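Local coordinates for mRNA-binding protein PUF3 (Saccharomyces cerevisiae, PDB 3K49) that binds the 3'-UTRs of mRNAs that mostly encode mitochondrial proteins, including COX17, promotes COX17 mRNA decay and localizes its targets to the vicinity of mitochondria, at residues Met24-Ile29 against Gln47-Thr52; Val225-Leu230 against Val268-Leu273; Ile248-Val251 against Glu257-Lys260. All blocks are in the same frame, centred on the assembly; numbering follows the deposited sequence.

Overall arrangement
The three contacts lie along the all-helical Pumilio homology domain, in which helical repeats line up to present one face to RNA. Contact 1 is partly buried and sits near the N-terminal end, its centre about 50 Å from that of contact 2 and on the opposite side of the chain's centre. Contacts 2 and 3 are buried, with centres about 11 Å apart; they touch through helix 264-274, where Val268 and Ser271 meet Val251 and Tyr258. Contacts 1 and 2 each combine van der Waals packing of a leucine with base recognition, of an adenine in the first and of a uracil and a guanine in the second. In contact 3, an aromatic ring from one helix packs its edge on the preceding helix.

Contact 1 (Met24-Ile29 against Gln47-Thr52); sequences MSLKDI and QRELAT. With nucleotides of chain B.
At the first Pumilio repeat of the RNA-binding domain, Leu26, from the chain that leads into the repeat, packs on Glu49 of the helix that reads a base of the bound RNA. The side chains of Leu26 and Glu49 pass each other in opposite directions. The branch carbon and both methyls of the leucine gather around one methylene: CG and CD1 each approach Glu49 CB to 3.5 Å, and CD2 comes within 3.6 Å of the same CB. The glutamate turns at its second torsion (chi2 -52°), which carries the carboxylate away from the leucine branch; Glu49 OE1 ends 4.3 Å from Ser25 CA, a loose approach without a bond. The methyl Leu26 CD1 also lies 4.1 Å from Leu50 CD2, the two side chains at about a right angle. Ile61 of helix 55-65 and Phe45 of helix 40-50 also touch Leu26, so the leucine is buried against helices 40-50 and 55-65. The short 3-10 turn that carries it is held from within. Asp28 OD2 reaches back to Ser25 N at 2.8 Å, met on the anti side of the carboxylate, and Asp28 N is bonded to Ser25 O. One turn before Leu50, the helix sends Gln47 to the RNA, its chain extended beyond CG (chi2 160°). The carboxamide matches the Watson-Crick edge of A10 of chain B, a pairing that reads adenine. Ser43 OG is hydrogen-bonded to Gln47 NE2, consistent with a fixed orientation of the amide, and Tyr80 of helix 79-88 touches the same side chain. The base's N6 donates to Gln47 OE1 at 3.0 Å with a nearly straight bond (168°), while Gln47 NE2 donates to N1 of A10 at 3.1 Å.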
loop_
_atom_site.group_PDB
_atom_site.type_symbol
_atom_site.label_atom_id
_atom_site.label_comp_id
_atom_site.label_asym_id
_atom_site.label_seq_id
_atom_site.Cartn_x
_atom_site.Cartn_y
_atom_site.Cartn_z
ATOM N N MET A 24 0.870 9.264 -39.967
ATOM C CA MET A 24 0.403 10.614 -39.710
ATOM C C MET A 24 1.211 11.249 -38.588
ATOM O O MET A 24 1.995 10.585 -37.901
ATOM C CB MET A 24 -1.067 10.595 -39.315
ATOM C CG MET A 24 -1.972 9.873 -40.287
ATOM S SD MET A 24 -3.666 9.868 -39.682
ATOM C CE MET A 24 -3.821 11.557 -39.104
ATOM N N SER A 25 1.014 12.547 -38.414
ATOM C CA SER A 25 1.556 13.250 -37.267
ATOM C C SER A 25 0.506 14.237 -36.784
ATOM O O SER A 25 -0.546 14.397 -37.402
ATOM C CB SER A 25 2.847 13.976 -37.633
ATOM O OG SER A 25 2.597 15.040 -38.535
ATOM N N LEU A 26 0.808 14.912 -35.689
ATOM C CA LEU A 26 -0.146 15.805 -35.050
ATOM C C LEU A 26 -0.673 16.911 -35.961
ATOM O O LEU A 26 -1.794 17.406 -35.768
ATOM C CB LEU A 26 0.463 16.387 -33.772
ATOM C CG LEU A 26 0.746 15.291 -32.737
ATOM C CD1 LEU A 26 1.321 15.863 -31.449
ATOM C CD2 LEU A 26 -0.551 14.523 -32.471
ATOM N N LYS A 27 0.122 17.286 -36.960
ATOM C CA LYS A 27 -0.261 18.370 -37.854
ATOM C C LYS A 27 -1.354 17.918 -38.814
ATOM O O LYS A 27 -2.025 18.734 -39.435
ATOM C CB LYS A 27 0.952 18.888 -38.635
ATOM C CG LYS A 27 1.352 18.025 -39.824
ATOM C CD LYS A 27 2.791 18.303 -40.237
ATOM C CE LYS A 27 3.261 17.352 -41.326
ATOM N NZ LYS A 27 4.720 17.039 -41.172
ATOM N N ASP A 28 -1.534 16.612 -38.933
ATOM C CA ASP A 28 -2.512 16.061 -39.860
ATOM C C ASP A 28 -3.937 16.070 -39.304
ATOM O O ASP A 28 -4.901 15.871 -40.045
ATOM C CB ASP A 28 -2.106 14.635 -40.251
ATOM C CG ASP A 28 -0.807 14.598 -41.059
ATOM O OD1 ASP A 28 -0.701 15.385 -42.023
ATOM O OD2 ASP A 28 0.103 13.796 -40.734
ATOM N N ILE A 29 -4.075 16.306 -38.004
ATOM C CA ILE A 29 -5.364 16.143 -37.357
ATOM C C ILE A 29 -5.919 17.445 -36.825
ATOM O O ILE A 29 -6.850 17.422 -36.030
ATOM C CB ILE A 29 -5.295 15.111 -36.199
ATOM C CG1 ILE A 29 -4.699 15.744 -34.934
ATOM C CG2 ILE A 29 -4.473 13.890 -36.617
ATOM C CD1 ILE A 29 -4.299 14.729 -33.878
ATOM N N GLN A 47 -0.971 10.372 -27.468
ATOM C CA GLN A 47 -0.092 10.191 -26.320
ATOM C C GLN A 47 1.348 9.986 -26.778
ATOM O O GLN A 47 2.284 10.533 -26.208
ATOM C CB GLN A 47 -0.549 8.999 -25.469
ATOM C CG GLN A 47 -1.810 9.258 -24.642
ATOM C CD GLN A 47 -2.472 7.968 -24.218
ATOM O OE1 GLN A 47 -1.835 7.104 -23.626
ATOM N NE2 GLN A 47 -3.762 7.825 -24.532
ATOM N N ARG A 48 1.494 9.176 -27.813
ATOM C CA ARG A 48 2.778 8.769 -28.341
ATOM C C ARG A 48 3.476 9.971 -29.003
ATOM O O ARG A 48 4.656 10.229 -28.765
ATOM C CB ARG A 48 2.531 7.643 -29.341
ATOM C CG ARG A 48 3.742 6.902 -29.844
ATOM C CD ARG A 48 3.306 6.005 -30.993
ATOM N NE ARG A 48 2.033 5.347 -30.691
ATOM C CZ ARG A 48 1.130 4.986 -31.603
ATOM N NH1 ARG A 48 1.341 5.231 -32.890
ATOM N NH2 ARG A 48 0.002 4.393 -31.227
ATOM N N GLU A 49 2.738 10.713 -29.818
ATOM C CA GLU A 49 3.283 11.899 -30.471
ATOM C C GLU A 49 3.669 12.993 -29.479
ATOM O O GLU A 49 4.631 13.720 -29.714
ATOM C CB GLU A 49 2.297 12.462 -31.497
ATOM C CG GLU A 49 2.044 11.534 -32.675
ATOM C CD GLU A 49 3.340 11.080 -33.332
ATOM O OE1 GLU A 49 4.009 11.926 -33.969
ATOM O OE2 GLU A 49 3.689 9.882 -33.203
ATOM N N LEU A 50 2.923 13.119 -28.382
ATOM C CA LEU A 50 3.183 14.194 -27.422
ATOM C C LEU A 50 4.531 14.021 -26.705
ATOM O O LEU A 50 5.129 14.982 -26.224
ATOM C CB LEU A 50 2.051 14.309 -26.398
ATOM C CG LEU A 50 0.727 14.900 -26.871
ATOM C CD1 LEU A 50 -0.310 14.884 -25.730
ATOM C CD2 LEU A 50 0.940 16.303 -27.398
ATOM N N ALA A 51 5.009 12.789 -26.637
ATOM C CA ALA A 51 6.251 12.519 -25.943
ATOM C C ALA A 51 7.448 12.928 -26.796
ATOM O O ALA A 51 8.543 13.107 -26.270
ATOM C CB ALA A 51 6.339 11.045 -25.568
ATOM N N THR A 52 7.247 13.085 -28.103
ATOM C CA THR A 52 8.385 13.354 -28.991
ATOM C C THR A 52 8.216 14.539 -29.948
ATOM O O THR A 52 9.128 14.849 -30.705
ATOM C CB THR A 52 8.790 12.097 -29.805
ATOM O OG1 THR A 52 7.770 11.791 -30.757
ATOM C CG2 THR A 52 8.969 10.903 -28.885
ATOM P P A B 10 -8.792 -1.040 -17.858
ATOM O OP1 A B 10 -9.865 -2.059 -17.831
ATOM O OP2 A B 10 -7.424 -1.385 -17.397
ATOM O "O5'" A B 10 -8.682 -0.446 -19.337
ATOM C "C5'" A B 10 -9.778 0.263 -19.904
ATOM C "C4'" A B 10 -9.617 0.392 -21.404
ATOM O "O4'" A B 10 -8.703 1.489 -21.680
ATOM C "C3'" A B 10 -9.064 -0.825 -22.145
ATOM O "O3'" A B 10 -9.580 -0.834 -23.475
ATOM C "C2'" A B 10 -7.586 -0.486 -22.245
ATOM O "O2'" A B 10 -6.942 -1.140 -23.322
ATOM C "C1'" A B 10 -7.659 1.024 -22.497
ATOM N N9 A B 10 -6.430 1.747 -22.173
ATOM C C8 A B 10 -5.497 1.440 -21.213
ATOM N N7 A B 10 -4.470 2.258 -21.195
ATOM C C5 A B 10 -4.751 3.170 -22.201
ATOM C C6 A B 10 -4.050 4.292 -22.690
ATOM N N6 A B 10 -2.887 4.706 -22.188
ATOM N N1 A B 10 -4.599 4.980 -23.712
ATOM C C2 A B 10 -5.780 4.579 -24.201
ATOM N N3 A B 10 -6.538 3.553 -23.821
ATOM C C4 A B 10 -5.961 2.879 -22.806
#

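Contact 2 (Val225-Leu230 against Val268-Leu273); sequences VIQYVL and VEKSIL. With nucleotides of chain B.
Gln227 and Lys270 both set CG beside the backbone N (chi1 -65° and -66°), which brings Lys270 CG to 3.3 Å from Gln227 OE1; beyond CG the glutamine runs extended, while a bend at chi2 (-65°) directs CD and the rest of the lysine. The two chains cross obliquely, aliphatic carbon against amide oxygen. One turn further along helix 222-230, Leu230 CD1 lies 3.7 Å from both Lys270 CB and Ser271 OG, whose hydroxyl is bonded to Val267 O. The pairing joins equivalent helices of Pumilio repeats 6 and 7, the two segments almost parallel, their axes 9.5 Å apart. Each presents a residue to the RNA. Gln227 NE2 donates to O4 of U5 of chain B at 2.6 Å and is also bonded to Asn223 O, which probably orients the amide. Glu269 OE1 accepts hydrogen bonds from both N1 and N2 of G4 of chain B, the N2 bond at 2.8 Å, and Lys319 forms a salt bridge with Glu269 OE2. These matched donors and acceptors are consistent with base recognition as in other Pumilio domains, while the helix interface rests on van der Waals contacts, a leucine methyl and lysine methylenes among polar atoms.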
loop_
_atom_site.group_PDB
_atom_site.type_symbol
_atom_site.label_atom_id
_atom_site.label_comp_id
_atom_site.label_asym_id
_atom_site.label_seq_id
_atom_site.Cartn_x
_atom_site.Cartn_y
_atom_site.Cartn_z
ATOM N N VAL A 225 -1.451 -2.173 9.304
ATOM C CA VAL A 225 -0.999 -1.019 10.072
ATOM C C VAL A 225 -0.034 -1.478 11.155
ATOM O O VAL A 225 0.954 -0.797 11.472
ATOM C CB VAL A 225 -2.179 -0.288 10.748
ATOM C CG1 VAL A 225 -1.678 0.920 11.538
ATOM C CG2 VAL A 225 -3.202 0.136 9.719
ATOM N N ILE A 226 -0.330 -2.643 11.728
ATOM C CA ILE A 226 0.526 -3.209 12.757
ATOM C C ILE A 226 1.882 -3.540 12.138
ATOM O O ILE A 226 2.928 -3.242 12.706
ATOM C CB ILE A 226 -0.079 -4.510 13.389
ATOM C CG1 ILE A 226 -1.414 -4.235 14.096
ATOM C CG2 ILE A 226 0.921 -5.153 14.334
ATOM C CD1 ILE A 226 -1.349 -3.094 15.096
ATOM N N GLN A 227 1.852 -4.174 10.973
ATOM C CA GLN A 227 3.071 -4.583 10.299
ATOM C C GLN A 227 3.950 -3.398 9.960
ATOM O O GLN A 227 5.179 -3.472 10.040
ATOM C CB GLN A 227 2.729 -5.359 9.041
ATOM C CG GLN A 227 2.034 -6.654 9.354
ATOM C CD GLN A 227 1.798 -7.504 8.128
ATOM O OE1 GLN A 227 2.740 -8.044 7.536
ATOM N NE2 GLN A 227 0.533 -7.652 7.754
ATOM N N TYR A 228 3.316 -2.293 9.595
ATOM C CA TYR A 228 4.070 -1.104 9.248
ATOM C C TYR A 228 4.759 -0.548 10.483
ATOM O O TYR A 228 5.894 -0.106 10.400
ATOM C CB TYR A 228 3.187 -0.027 8.597
ATOM C CG TYR A 228 3.950 1.255 8.373
ATOM C CD1 TYR A 228 4.825 1.383 7.298
ATOM C CD2 TYR A 228 3.831 2.318 9.263
ATOM C CE1 TYR A 228 5.540 2.540 7.103
ATOM C CE2 TYR A 228 4.543 3.481 9.079
ATOM C CZ TYR A 228 5.400 3.587 7.998
ATOM O OH TYR A 228 6.117 4.746 7.801
ATOM N N VAL A 229 4.071 -0.557 11.624
ATOM C CA VAL A 229 4.694 -0.136 12.879
ATOM C C VAL A 229 5.842 -1.057 13.286
ATOM O O VAL A 229 6.882 -0.590 13.742
ATOM C CB VAL A 229 3.690 -0.097 14.032
ATOM C CG1 VAL A 229 4.388 0.342 15.302
ATOM C CG2 VAL A 229 2.519 0.828 13.685
ATOM N N LEU A 230 5.653 -2.362 13.105
ATOM C CA LEU A 230 6.679 -3.352 13.441
ATOM C C LEU A 230 7.976 -3.170 12.660
ATOM O O LEU A 230 9.064 -3.442 13.169
ATOM C CB LEU A 230 6.168 -4.778 13.211
ATOM C CG LEU A 230 5.176 -5.382 14.218
ATOM C CD1 LEU A 230 4.734 -6.754 13.752
ATOM C CD2 LEU A 230 5.794 -5.482 15.583
ATOM N N VAL A 268 2.779 -12.190 13.394
ATOM C CA VAL A 268 3.775 -12.933 14.145
ATOM C C VAL A 268 5.067 -13.034 13.336
ATOM O O VAL A 268 6.162 -12.964 13.886
ATOM C CB VAL A 268 3.289 -14.344 14.551
ATOM C CG1 VAL A 268 4.332 -15.024 15.419
ATOM C CG2 VAL A 268 1.957 -14.275 15.289
ATOM N N GLU A 269 4.942 -13.191 12.025
ATOM C CA GLU A 269 6.133 -13.287 11.183
ATOM C C GLU A 269 6.945 -12.005 11.207
ATOM O O GLU A 269 8.168 -12.041 11.318
ATOM C CB GLU A 269 5.765 -13.626 9.748
ATOM C CG GLU A 269 5.145 -14.995 9.544
ATOM C CD GLU A 269 4.991 -15.328 8.061
ATOM O OE1 GLU A 269 3.875 -15.706 7.638
ATOM O OE2 GLU A 269 5.989 -15.187 7.311
ATOM N N LYS A 270 6.268 -10.869 11.110
ATOM C CA LYS A 270 6.958 -9.585 11.124
ATOM C C LYS A 270 7.558 -9.345 12.492
ATOM O O LYS A 270 8.630 -8.756 12.601
ATOM C CB LYS A 270 5.999 -8.445 10.770
ATOM C CG LYS A 270 5.489 -8.520 9.352
ATOM C CD LYS A 270 6.630 -8.318 8.347
ATOM C CE LYS A 270 6.297 -8.942 6.989
ATOM N NZ LYS A 270 5.965 -10.405 7.121
ATOM N N SER A 271 6.851 -9.793 13.528
ATOM C CA SER A 271 7.311 -9.642 14.904
ATOM C C SER A 271 8.690 -10.233 15.038
ATOM O O SER A 271 9.614 -9.562 15.480
ATOM C CB SER A 271 6.366 -10.345 15.883
ATOM O OG SER A 271 5.102 -9.710 15.930
ATOM N N ILE A 272 8.824 -11.498 14.649
ATOM C CA ILE A 272 10.098 -12.200 14.795
ATOM C C ILE A 272 11.119 -11.774 13.728
ATOM O O ILE A 272 12.325 -11.915 13.915
ATOM C CB ILE A 272 9.913 -13.740 14.818
ATOM C CG1 ILE A 272 9.402 -14.259 13.486
ATOM C CG2 ILE A 272 8.939 -14.157 15.925
ATOM C CD1 ILE A 272 8.974 -15.708 13.563
ATOM N N LEU A 273 10.629 -11.224 12.623
ATOM C CA LEU A 273 11.504 -10.749 11.566
ATOM C C LEU A 273 12.107 -9.389 11.896
ATOM O O LEU A 273 13.301 -9.179 11.695
ATOM C CB LEU A 273 10.753 -10.677 10.236
ATOM C CG LEU A 273 11.531 -10.067 9.074
ATOM C CD1 LEU A 273 12.863 -10.762 8.912
ATOM C CD2 LEU A 273 10.727 -10.142 7.791
ATOM P P G B 4 -1.885 -20.900 -0.943
ATOM O OP1 G B 4 -2.973 -20.449 -1.846
ATOM O OP2 G B 4 -0.464 -20.767 -1.363
ATOM O "O5'" G B 4 -2.064 -20.146 0.448
ATOM C "C5'" G B 4 -3.211 -20.376 1.254
ATOM C "C4'" G B 4 -3.300 -19.320 2.328
ATOM O "O4'" G B 4 -2.147 -19.431 3.196
ATOM C "C3'" G B 4 -3.198 -17.899 1.800
ATOM O "O3'" G B 4 -4.449 -17.454 1.294
ATOM C "C2'" G B 4 -2.721 -17.125 3.027
ATOM O "O2'" G B 4 -3.751 -16.758 3.923
ATOM C "C1'" G B 4 -1.798 -18.150 3.685
ATOM N N9 G B 4 -0.385 -17.920 3.412
ATOM C C8 G B 4 0.310 -18.137 2.245
ATOM N N7 G B 4 1.574 -17.818 2.338
ATOM C C5 G B 4 1.717 -17.369 3.646
ATOM C C6 G B 4 2.850 -16.884 4.330
ATOM O O6 G B 4 4.011 -16.763 3.916
ATOM N N1 G B 4 2.537 -16.523 5.635
ATOM C C2 G B 4 1.297 -16.631 6.206
ATOM N N2 G B 4 1.177 -16.247 7.480
ATOM N N3 G B 4 0.240 -17.083 5.579
ATOM C C4 G B 4 0.522 -17.428 4.313
ATOM P P U B 5 -4.503 -16.140 0.376
ATOM O OP1 U B 5 -5.869 -16.044 -0.186
ATOM O OP2 U B 5 -3.317 -16.139 -0.518
ATOM O "O5'" U B 5 -4.296 -14.969 1.438
ATOM C "C5'" U B 5 -3.900 -13.676 1.019
ATOM C "C4'" U B 5 -4.643 -12.648 1.839
ATOM O "O4'" U B 5 -4.098 -12.616 3.175
ATOM C "C3'" U B 5 -4.533 -11.209 1.381
ATOM O "O3'" U B 5 -5.445 -10.986 0.304
ATOM C "C2'" U B 5 -4.971 -10.483 2.644
ATOM O "O2'" U B 5 -6.373 -10.516 2.784
ATOM C "C1'" U B 5 -4.332 -11.345 3.741
ATOM N N1 U B 5 -3.052 -10.831 4.271
ATOM C C2 U B 5 -3.097 -10.001 5.363
ATOM O O2 U B 5 -4.139 -9.678 5.902
ATOM N N3 U B 5 -1.874 -9.553 5.807
ATOM C C4 U B 5 -0.647 -9.837 5.268
ATOM O O4 U B 5 0.355 -9.318 5.748
ATOM C C5 U B 5 -0.680 -10.708 4.133
ATOM C C6 U B 5 -1.853 -11.166 3.686
#

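Contact 3 (Ile248-Val251 against Glu257-Lys260); sequences IETV and EYSK
Tyr258 reaches across to Val251 and Thr250, its side chain leaving helix 255-259 with CG beside the backbone N (chi1 -70°) and CB turned toward the C-terminal part of helix 238-252. The first atom, CB, lies 3.7 Å from Val268 CG2 of helix 264-274, so the base of the side chain rests against a third helix. Further out, the CD1-CE1 edge of the ring is turned to Val251. Val251 CA sits at the ring edge, near the ring plane, and is 4.1 Å from both Tyr258 CD1 and Tyr258 CE1. A looser apolar approach joins Val251 CG1 to CD1 at 4.5 Å. Tyr258 CE1 also comes within 3.8 Å of Thr250 O, which is hydrogen-bonded to Asn254 ND2. At the tip, Tyr258 OH meets the methyl of Thr250, CG2, at 3.7 Å. This CG2 lies anti to the backbone N, with the hydroxyl beside that N (chi1 -57°) and bonded to Glu246 O, one helical turn earlier. The side chains of Thr250 and Tyr258 lie oblique to one another. The contact is van der Waals in character, with a hydroxyl oxygen against a methyl and a ring carbon near a carbonyl oxygen. Here two successive helices of the repeat array are joined across the short turn between them. Around the ring, Ala264 and Val268 of helix 264-274 and Gln218 of helix 213-218 also touch Tyr258, while Val251 reaches Ile217, Val268 and Ser271, placing the tyrosine among four helices with no strand nearby.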
loop_
_atom_site.group_PDB
_atom_site.type_symbol
_atom_site.label_atom_id
_atom_site.label_comp_id
_atom_site.label_asym_id
_atom_site.label_seq_id
_atom_site.Cartn_x
_atom_site.Cartn_y
_atom_site.Cartn_z
ATOM N N ILE A 248 4.767 -6.505 20.303
ATOM C CA ILE A 248 5.540 -7.683 20.652
ATOM C C ILE A 248 4.967 -8.372 21.909
ATOM O O ILE A 248 4.722 -9.585 21.935
ATOM C CB ILE A 248 7.001 -7.306 20.945
ATOM C CG1 ILE A 248 7.657 -6.657 19.722
ATOM C CG2 ILE A 248 7.780 -8.526 21.384
ATOM C CD1 ILE A 248 7.691 -7.546 18.486
ATOM N N GLU A 249 4.761 -7.589 22.961
ATOM C CA GLU A 249 4.245 -8.143 24.205
ATOM C C GLU A 249 2.917 -8.812 23.953
ATOM O O GLU A 249 2.693 -9.913 24.439
ATOM C CB GLU A 249 4.134 -7.074 25.290
ATOM C CG GLU A 249 5.491 -6.634 25.822
ATOM C CD GLU A 249 5.441 -5.282 26.527
ATOM O OE1 GLU A 249 4.458 -4.530 26.326
ATOM O OE2 GLU A 249 6.396 -4.966 27.277
ATOM N N THR A 250 2.059 -8.175 23.156
ATOM C CA THR A 250 0.743 -8.741 22.876
ATOM C C THR A 250 0.857 -10.003 22.051
ATOM O O THR A 250 0.121 -10.956 22.280
ATOM C CB THR A 250 -0.182 -7.753 22.163
ATOM O OG1 THR A 250 -0.322 -6.567 22.953
ATOM C CG2 THR A 250 -1.550 -8.375 21.967
ATOM N N VAL A 251 1.785 -10.014 21.096
ATOM C CA VAL A 251 2.012 -11.204 20.283
ATOM C C VAL A 251 2.619 -12.317 21.141
ATOM O O VAL A 251 2.305 -13.499 20.967
ATOM C CB VAL A 251 2.943 -10.938 19.083
ATOM C CG1 VAL A 251 3.151 -12.222 18.298
ATOM C CG2 VAL A 251 2.379 -9.851 18.188
ATOM N N GLU A 257 -2.225 -18.765 19.230
ATOM C CA GLU A 257 -3.536 -18.484 18.636
ATOM C C GLU A 257 -3.411 -17.574 17.416
ATOM O O GLU A 257 -4.072 -17.788 16.400
ATOM C CB GLU A 257 -4.499 -17.848 19.644
ATOM C CG GLU A 257 -5.948 -17.824 19.135
ATOM C CD GLU A 257 -6.684 -16.516 19.435
ATOM O OE1 GLU A 257 -6.669 -16.081 20.608
ATOM O OE2 GLU A 257 -7.284 -15.928 18.496
ATOM N N TYR A 258 -2.570 -16.550 17.519
ATOM C CA TYR A 258 -2.307 -15.684 16.376
ATOM C C TYR A 258 -1.699 -16.456 15.207
ATOM O O TYR A 258 -2.120 -16.292 14.060
ATOM C CB TYR A 258 -1.394 -14.526 16.770
ATOM C CG TYR A 258 -2.053 -13.520 17.684
ATOM C CD1 TYR A 258 -1.300 -12.574 18.341
ATOM C CD2 TYR A 258 -3.429 -13.509 17.878
ATOM C CE1 TYR A 258 -1.882 -11.641 19.172
ATOM C CE2 TYR A 258 -4.029 -12.568 18.706
ATOM C CZ TYR A 258 -3.237 -11.642 19.357
ATOM O OH TYR A 258 -3.773 -10.690 20.198
ATOM N N SER A 259 -0.722 -17.308 15.502
ATOM C CA SER A 259 -0.081 -18.109 14.468
ATOM C C SER A 259 -1.082 -18.945 13.681
ATOM O O SER A 259 -0.835 -19.304 12.534
ATOM C CB SER A 259 0.994 -19.014 15.071
ATOM O OG SER A 259 2.029 -18.250 15.666
ATOM N N LYS A 260 -2.213 -19.254 14.301
ATOM C CA LYS A 260 -3.227 -20.092 13.671
ATOM C C LYS A 260 -4.323 -19.240 13.040
ATOM O O LYS A 260 -5.327 -19.756 12.531
ATOM C CB LYS A 260 -3.825 -21.052 14.701
ATOM C CG LYS A 260 -2.826 -22.067 15.253
ATOM C CD LYS A 260 -3.414 -22.875 16.404
ATOM C CE LYS A 260 -4.585 -23.718 15.941
ATOM N NZ LYS A 260 -5.184 -24.505 17.049
#